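Local coordinates for ribosomal protein uL16 3-hydroxylase (Escherichia coli, PDB 4CCL) that hydroxylates an arginine of ribosomal protein uL16 as an iron- and 2-oxoglutarate-dependent JmjC oxygenase that regulates growth and works as a homodimer, at residues P21-R26 and D177-P182; F132-T137 and Y198-R203. All coordinates share one frame; numbering follows the deposited sequence.

Interaction 1. Residues P21-R26 and D177-P182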
loop_
_atom_site.group_PDB
_atom_site.type_symbol
_atom_site.label_atom_id
_atom_site.label_comp_id
_atom_site.label_asym_id
_atom_site.label_seq_id
_atom_site.Cartn_x
_atom_site.Cartn_y
_atom_site.Cartn_z
ATOM N N PRO B 21 14.620 17.004 -27.500
ATOM C CA PRO B 21 14.147 16.207 -28.632
ATOM C C PRO B 21 14.992 16.390 -29.886
ATOM O O PRO B 21 15.620 17.433 -30.066
ATOM C CB PRO B 21 12.734 16.746 -28.869
ATOM C CG PRO B 21 12.787 18.146 -28.393
ATOM C CD PRO B 21 13.722 18.136 -27.209
ATOM N N VAL B 22 15.009 15.372 -30.742
ATOM C CA VAL B 22 15.685 15.493 -32.030
ATOM C C VAL B 22 14.907 14.808 -33.138
ATOM O O VAL B 22 14.109 13.909 -32.888
ATOM C CB VAL B 22 17.108 14.883 -32.025
ATOM C CG1 VAL B 22 18.143 15.939 -32.376
ATOM C CG2 VAL B 22 17.419 14.216 -30.698
ATOM N N VAL B 23 15.139 15.251 -34.366
ATOM C CA VAL B 23 14.733 14.481 -35.527
ATOM C C VAL B 23 15.979 13.784 -36.034
ATOM O O VAL B 23 16.956 14.435 -36.405
ATOM C CB VAL B 23 14.162 15.363 -36.647
ATOM C CG1 VAL B 23 13.871 14.520 -37.880
ATOM C CG2 VAL B 23 12.907 16.071 -36.175
ATOM N N LEU B 24 15.955 12.458 -36.039
ATOM C CA LEU B 24 17.081 11.709 -36.558
ATOM C C LEU B 24 16.694 11.294 -37.964
ATOM O O LEU B 24 15.834 10.434 -38.156
ATOM C CB LEU B 24 17.337 10.479 -35.687
ATOM C CG LEU B 24 17.409 10.736 -34.178
ATOM C CD1 LEU B 24 17.275 9.440 -33.399
ATOM C CD2 LEU B 24 18.701 11.455 -33.804
ATOM N N LYS B 25 17.339 11.911 -38.948
ATOM C CA LYS B 25 16.982 11.702 -40.341
ATOM C C LYS B 25 17.641 10.429 -40.839
ATOM O O LYS B 25 18.826 10.206 -40.594
ATOM C CB LYS B 25 17.425 12.890 -41.196
ATOM C CG LYS B 25 16.792 14.226 -40.823
ATOM C CD LYS B 25 15.867 14.742 -41.917
ATOM C CE LYS B 25 14.481 14.134 -41.817
ATOM N NZ LYS B 25 13.666 14.449 -43.026
ATOM N N ARG B 26 16.864 9.603 -41.535
ATOM C CA ARG B 26 17.334 8.315 -42.041
ATOM C C ARG B 26 17.934 7.474 -40.919
ATOM O O ARG B 26 19.009 6.895 -41.079
ATOM C CB ARG B 26 18.366 8.506 -43.155
ATOM C CG ARG B 26 17.913 9.406 -44.288
ATOM C CD ARG B 26 17.298 8.622 -45.436
ATOM N NE ARG B 26 17.925 8.968 -46.710
ATOM C CZ ARG B 26 18.635 8.122 -47.451
ATOM N NH1 ARG B 26 18.803 6.869 -47.055
ATOM N NH2 ARG B 26 19.171 8.528 -48.595
ATOM N N ASP B 177 12.926 8.017 -40.932
ATOM C CA ASP B 177 13.198 9.087 -39.979
ATOM C C ASP B 177 12.671 8.743 -38.590
ATOM O O ASP B 177 11.667 8.040 -38.445
ATOM C CB ASP B 177 12.592 10.408 -40.453
ATOM C CG ASP B 177 13.170 10.877 -41.773
ATOM O OD1 ASP B 177 14.328 10.525 -42.084
ATOM O OD2 ASP B 177 12.462 11.605 -42.498
ATOM N N ILE B 178 13.361 9.241 -37.571
ATOM C CA ILE B 178 12.964 9.017 -36.187
ATOM C C ILE B 178 12.906 10.337 -35.437
ATOM O O ILE B 178 13.798 11.176 -35.569
ATOM C CB ILE B 178 13.955 8.096 -35.461
ATOM C CG1 ILE B 178 14.224 6.845 -36.293
ATOM C CG2 ILE B 178 13.428 7.718 -34.084
ATOM C CD1 ILE B 178 15.331 5.996 -35.751
ATOM N N LEU B 179 11.846 10.522 -34.660
ATOM C CA LEU B 179 11.726 11.682 -33.795
ATOM C C LEU B 179 11.810 11.248 -32.333
ATOM O O LEU B 179 10.892 10.611 -31.818
ATOM C CB LEU B 179 10.400 12.396 -34.062
ATOM C CG LEU B 179 9.998 13.537 -33.127
ATOM C CD1 LEU B 179 11.019 14.659 -33.175
ATOM C CD2 LEU B 179 8.614 14.056 -33.485
ATOM N N TYR B 180 12.909 11.594 -31.668
ATOM C CA TYR B 180 13.046 11.315 -30.244
ATOM C C TYR B 180 12.503 12.467 -29.416
ATOM O O TYR B 180 12.956 13.604 -29.557
ATOM C CB TYR B 180 14.500 11.060 -29.838
ATOM C CG TYR B 180 14.662 11.107 -28.334
ATOM C CD1 TYR B 180 14.166 10.083 -27.538
ATOM C CD2 TYR B 180 15.269 12.189 -27.706
ATOM C CE1 TYR B 180 14.287 10.123 -26.163
ATOM C CE2 TYR B 180 15.393 12.235 -26.330
ATOM C CZ TYR B 180 14.899 11.199 -25.565
ATOM O OH TYR B 180 15.017 11.234 -24.199
ATOM N N ILE B 181 11.511 12.166 -28.585
ATOM C CA ILE B 181 10.930 13.127 -27.652
ATOM C C ILE B 181 11.103 12.723 -26.183
ATOM O O ILE B 181 10.609 11.673 -25.773
ATOM C CB ILE B 181 9.437 13.351 -27.940
ATOM C CG1 ILE B 181 9.210 13.538 -29.445
ATOM C CG2 ILE B 181 8.929 14.548 -27.153
ATOM C CD1 ILE B 181 7.754 13.607 -29.850
ATOM N N PRO B 182 11.813 13.543 -25.390
ATOM C CA PRO B 182 11.866 13.324 -23.940
ATOM C C PRO B 182 10.525 13.689 -23.313
ATOM O O PRO B 182 9.756 14.421 -23.934
ATOM C CB PRO B 182 12.941 14.315 -23.468
ATOM C CG PRO B 182 13.610 14.822 -24.711
ATOM C CD PRO B 182 12.593 14.722 -25.793
#
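With chi1 at -62°, Asp177 sets its carboxylate beside its own backbone N, where it meets both Lys25 and the main chain of Arg26. Arg26 N gives OD1 a nearly straight hydrogen bond of 2.8 Å, arriving close to the line of the C-O bond. The lysine chain bends at chi2 and chi3, bringing NZ over to Asp177, where it forms a salt bridge with OD2 at 3.1 Å from well above the carboxylate plane. Because Glu174 N also binds OD2, the carboxylate is gripped at both oxygens, which should fix its rotation.

From there the two short strands run antiparallel. Val22 pairs with Tyr180 and Leu24 with Ile178, each pair joined by two backbone hydrogen bonds; Val23 and Leu179 form the non-hydrogen-bonded pair between them. Leu179 has CG anti to its N (chi1 172°), and CD1 reaches back to Val23 CG2 at 3.8 Å. On the other face Val22 CG2 lies at the edge of the Tyr180 ring, 4.2 Å from CD2, while Leu24 CD1 leans on Ile178 CB. Pro21 and Pro182 cross at about a right angle where the pairing ends.

Strand 22-24 is an outermost strand of the sheet within this chain, with 178-181 as its neighbour. Val23 and Leu179 face strand 167-173, Leu179 also touching strand 140-145; the opposite face meets Phe12 of helix 9-15 through Tyr180, whose OH bonds Asp130 and Gln18 N.

Interaction 2. Residues F132-T137 and Y198-R203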
loop_
_atom_site.group_PDB
_atom_site.type_symbol
_atom_site.label_atom_id
_atom_site.label_comp_id
_atom_site.label_asym_id
_atom_site.label_seq_id
_atom_site.Cartn_x
_atom_site.Cartn_y
_atom_site.Cartn_z
ATOM N N PHE B 132 10.518 7.089 -29.131
ATOM C CA PHE B 132 11.106 7.226 -30.457
ATOM C C PHE B 132 10.002 7.002 -31.479
ATOM O O PHE B 132 9.385 5.940 -31.502
ATOM C CB PHE B 132 12.227 6.207 -30.673
ATOM C CG PHE B 132 13.481 6.507 -29.904
ATOM C CD1 PHE B 132 13.636 6.054 -28.604
ATOM C CD2 PHE B 132 14.514 7.226 -30.486
ATOM C CE1 PHE B 132 14.791 6.322 -27.895
ATOM C CE2 PHE B 132 15.671 7.498 -29.781
ATOM C CZ PHE B 132 15.810 7.044 -28.485
ATOM N N ILE B 133 9.738 7.994 -32.320
ATOM C CA ILE B 133 8.679 7.846 -33.308
ATOM C C ILE B 133 9.259 7.640 -34.704
ATOM O O ILE B 133 9.837 8.550 -35.296
ATOM C CB ILE B 133 7.715 9.044 -33.300
ATOM C CG1 ILE B 133 7.153 9.254 -31.891
ATOM C CG2 ILE B 133 6.596 8.823 -34.300
ATOM C CD1 ILE B 133 6.332 10.521 -31.729
ATOM N N ILE B 134 9.085 6.429 -35.219
ATOM C CA ILE B 134 9.664 6.013 -36.487
ATOM C C ILE B 134 8.662 6.170 -37.621
ATOM O O ILE B 134 7.569 5.604 -37.579
ATOM C CB ILE B 134 10.097 4.534 -36.430
ATOM C CG1 ILE B 134 11.022 4.292 -35.235
ATOM C CG2 ILE B 134 10.772 4.120 -37.729
ATOM C CD1 ILE B 134 11.178 2.828 -34.871
ATOM N N GLN B 135 9.039 6.935 -38.639
ATOM C CA GLN B 135 8.196 7.092 -39.814
ATOM C C GLN B 135 8.292 5.871 -40.721
ATOM O O GLN B 135 9.384 5.462 -41.117
ATOM C CB GLN B 135 8.569 8.356 -40.591
ATOM C CG GLN B 135 7.749 8.567 -41.860
ATOM C CD GLN B 135 6.287 8.853 -41.575
ATOM O OE1 GLN B 135 5.960 9.666 -40.710
ATOM N NE2 GLN B 135 5.399 8.179 -42.297
ATOM N N GLY B 136 7.136 5.295 -41.031
ATOM C CA GLY B 136 7.018 4.190 -41.967
ATOM C C GLY B 136 6.589 4.710 -43.326
ATOM O O GLY B 136 6.987 5.804 -43.727
ATOM N N THR B 137 5.797 3.917 -44.043
ATOM C CA THR B 137 5.254 4.336 -45.331
ATOM C C THR B 137 4.484 5.642 -45.193
ATOM O O THR B 137 3.853 5.894 -44.167
ATOM C CB THR B 137 4.269 3.298 -45.905
ATOM O OG1 THR B 137 3.084 3.267 -45.099
ATOM C CG2 THR B 137 4.893 1.917 -45.944
ATOM N N TYR B 198 5.684 4.144 -35.926
ATOM C CA TYR B 198 6.049 3.131 -34.953
ATOM C C TYR B 198 6.686 3.796 -33.751
ATOM O O TYR B 198 7.818 4.266 -33.812
ATOM C CB TYR B 198 7.034 2.139 -35.574
ATOM C CG TYR B 198 6.557 1.558 -36.880
ATOM C CD1 TYR B 198 6.713 2.259 -38.072
ATOM C CD2 TYR B 198 5.939 0.316 -36.924
ATOM C CE1 TYR B 198 6.272 1.740 -39.268
ATOM C CE2 TYR B 198 5.496 -0.215 -38.120
ATOM C CZ TYR B 198 5.666 0.504 -39.288
ATOM O OH TYR B 198 5.226 -0.013 -40.481
ATOM N N SER B 199 5.970 3.784 -32.636
ATOM C CA SER B 199 6.454 4.414 -31.424
ATOM C C SER B 199 7.073 3.386 -30.490
ATOM O O SER B 199 6.388 2.479 -29.998
ATOM C CB SER B 199 5.325 5.180 -30.729
ATOM O OG SER B 199 4.849 6.236 -31.550
ATOM N N VAL B 200 8.373 3.536 -30.254
ATOM C CA VAL B 200 9.060 2.725 -29.271
ATOM C C VAL B 200 8.954 3.536 -28.006
ATOM O O VAL B 200 9.562 4.607 -27.883
ATOM C CB VAL B 200 10.553 2.570 -29.602
ATOM C CG1 VAL B 200 11.244 1.717 -28.544
ATOM C CG2 VAL B 200 10.743 1.979 -30.986
ATOM N N GLY B 201 8.167 3.023 -27.068
ATOM C CA GLY B 201 7.865 3.743 -25.852
ATOM C C GLY B 201 8.753 3.304 -24.714
ATOM O O GLY B 201 9.350 2.228 -24.751
ATOM N N PHE B 202 8.827 4.143 -23.692
ATOM C CA PHE B 202 9.614 3.831 -22.511
ATOM C C PHE B 202 8.768 3.993 -21.259
ATOM O O PHE B 202 7.686 4.577 -21.298
ATOM C CB PHE B 202 10.878 4.694 -22.455
ATOM C CG PHE B 202 11.928 4.288 -23.452
ATOM C CD1 PHE B 202 11.813 4.648 -24.783
ATOM C CD2 PHE B 202 13.021 3.534 -23.059
ATOM C CE1 PHE B 202 12.769 4.272 -25.701
ATOM C CE2 PHE B 202 13.983 3.155 -23.973
ATOM C CZ PHE B 202 13.856 3.524 -25.297
ATOM N N ARG B 203 9.252 3.447 -20.153
ATOM C CA ARG B 203 8.487 3.456 -18.919
ATOM C C ARG B 203 9.382 3.767 -17.733
ATOM O O ARG B 203 10.458 3.191 -17.587
ATOM C CB ARG B 203 7.806 2.101 -18.718
ATOM C CG ARG B 203 8.724 0.922 -18.987
ATOM C CD ARG B 203 7.998 -0.404 -18.866
ATOM N NE ARG B 203 7.526 -0.651 -17.507
ATOM C CZ ARG B 203 7.037 -1.813 -17.089
ATOM N NH1 ARG B 203 6.961 -2.841 -17.924
ATOM N NH2 ARG B 203 6.629 -1.949 -15.835
#
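This is a fully buried antiparallel strand pairing in the interior of the main sheet, part of the double-stranded beta-helix (cupin) fold of JmjC oxygenases. Phe132 with Val200 and Ile134 with Tyr198 are hydrogen-bonded pairs, and all four bonds measure 2.9 Å between backbone N and O. Ile133 and Ser199 sit between them as the non-hydrogen-bonded pair, with Ile133 CG1 3.8 Å from Ser199 OG.

Phe132, Ile134, Tyr198 and Val200 lie on the other face. Phe202 joins from further along its strand: it meets Phe132 rim to rim, planes at 55°, and its CE1 comes to the edge of the Phe132 ring, 3.5 Å from CD1. Ile134 CD1 reaches diagonally to Val200 CG2 at 4.0 Å. Tyr198, with CG beside its own N (chi1 -52°), runs its ring along the chain leaving Ile134, so that Gly136 CA lies in the ring plane at the edge, 3.7 Å from CE1. The tyrosine OH is bound by Asp33.

Strand 178-181 flanks the pair on one side and strand 108-116 on the other, where Tyr198, Ser199 and Val200 pack on Ile113, Met112 and Leu111. Phe12 of helix 9-15 meets the Phe132 ring, while Ile133 touches Trp142 of strand 140-145.

From the N terminus, the chain lays down 21-26 first, then 132-137 and 177-182, and finally 198-203. Interaction 1 closes a span of 150 residues and interaction 2 one of 60; the segments alternate, so the two closures cross rather than nest. Strands 178-181 and 131-135 are sheet neighbours, which makes the order 22-24, 178-181, 131-135, 195-202 continuous. Asp177 O probably bonds Gln135 N, and Leu179 N probably bonds Ile133 O, while Tyr180 and Ile178 pack on Phe132. Together the two interactions tie the N-terminal edge strand 22-24 to the JmjC core, near the iron site: Ile181 and Ile133 both approach the iron ligand His187.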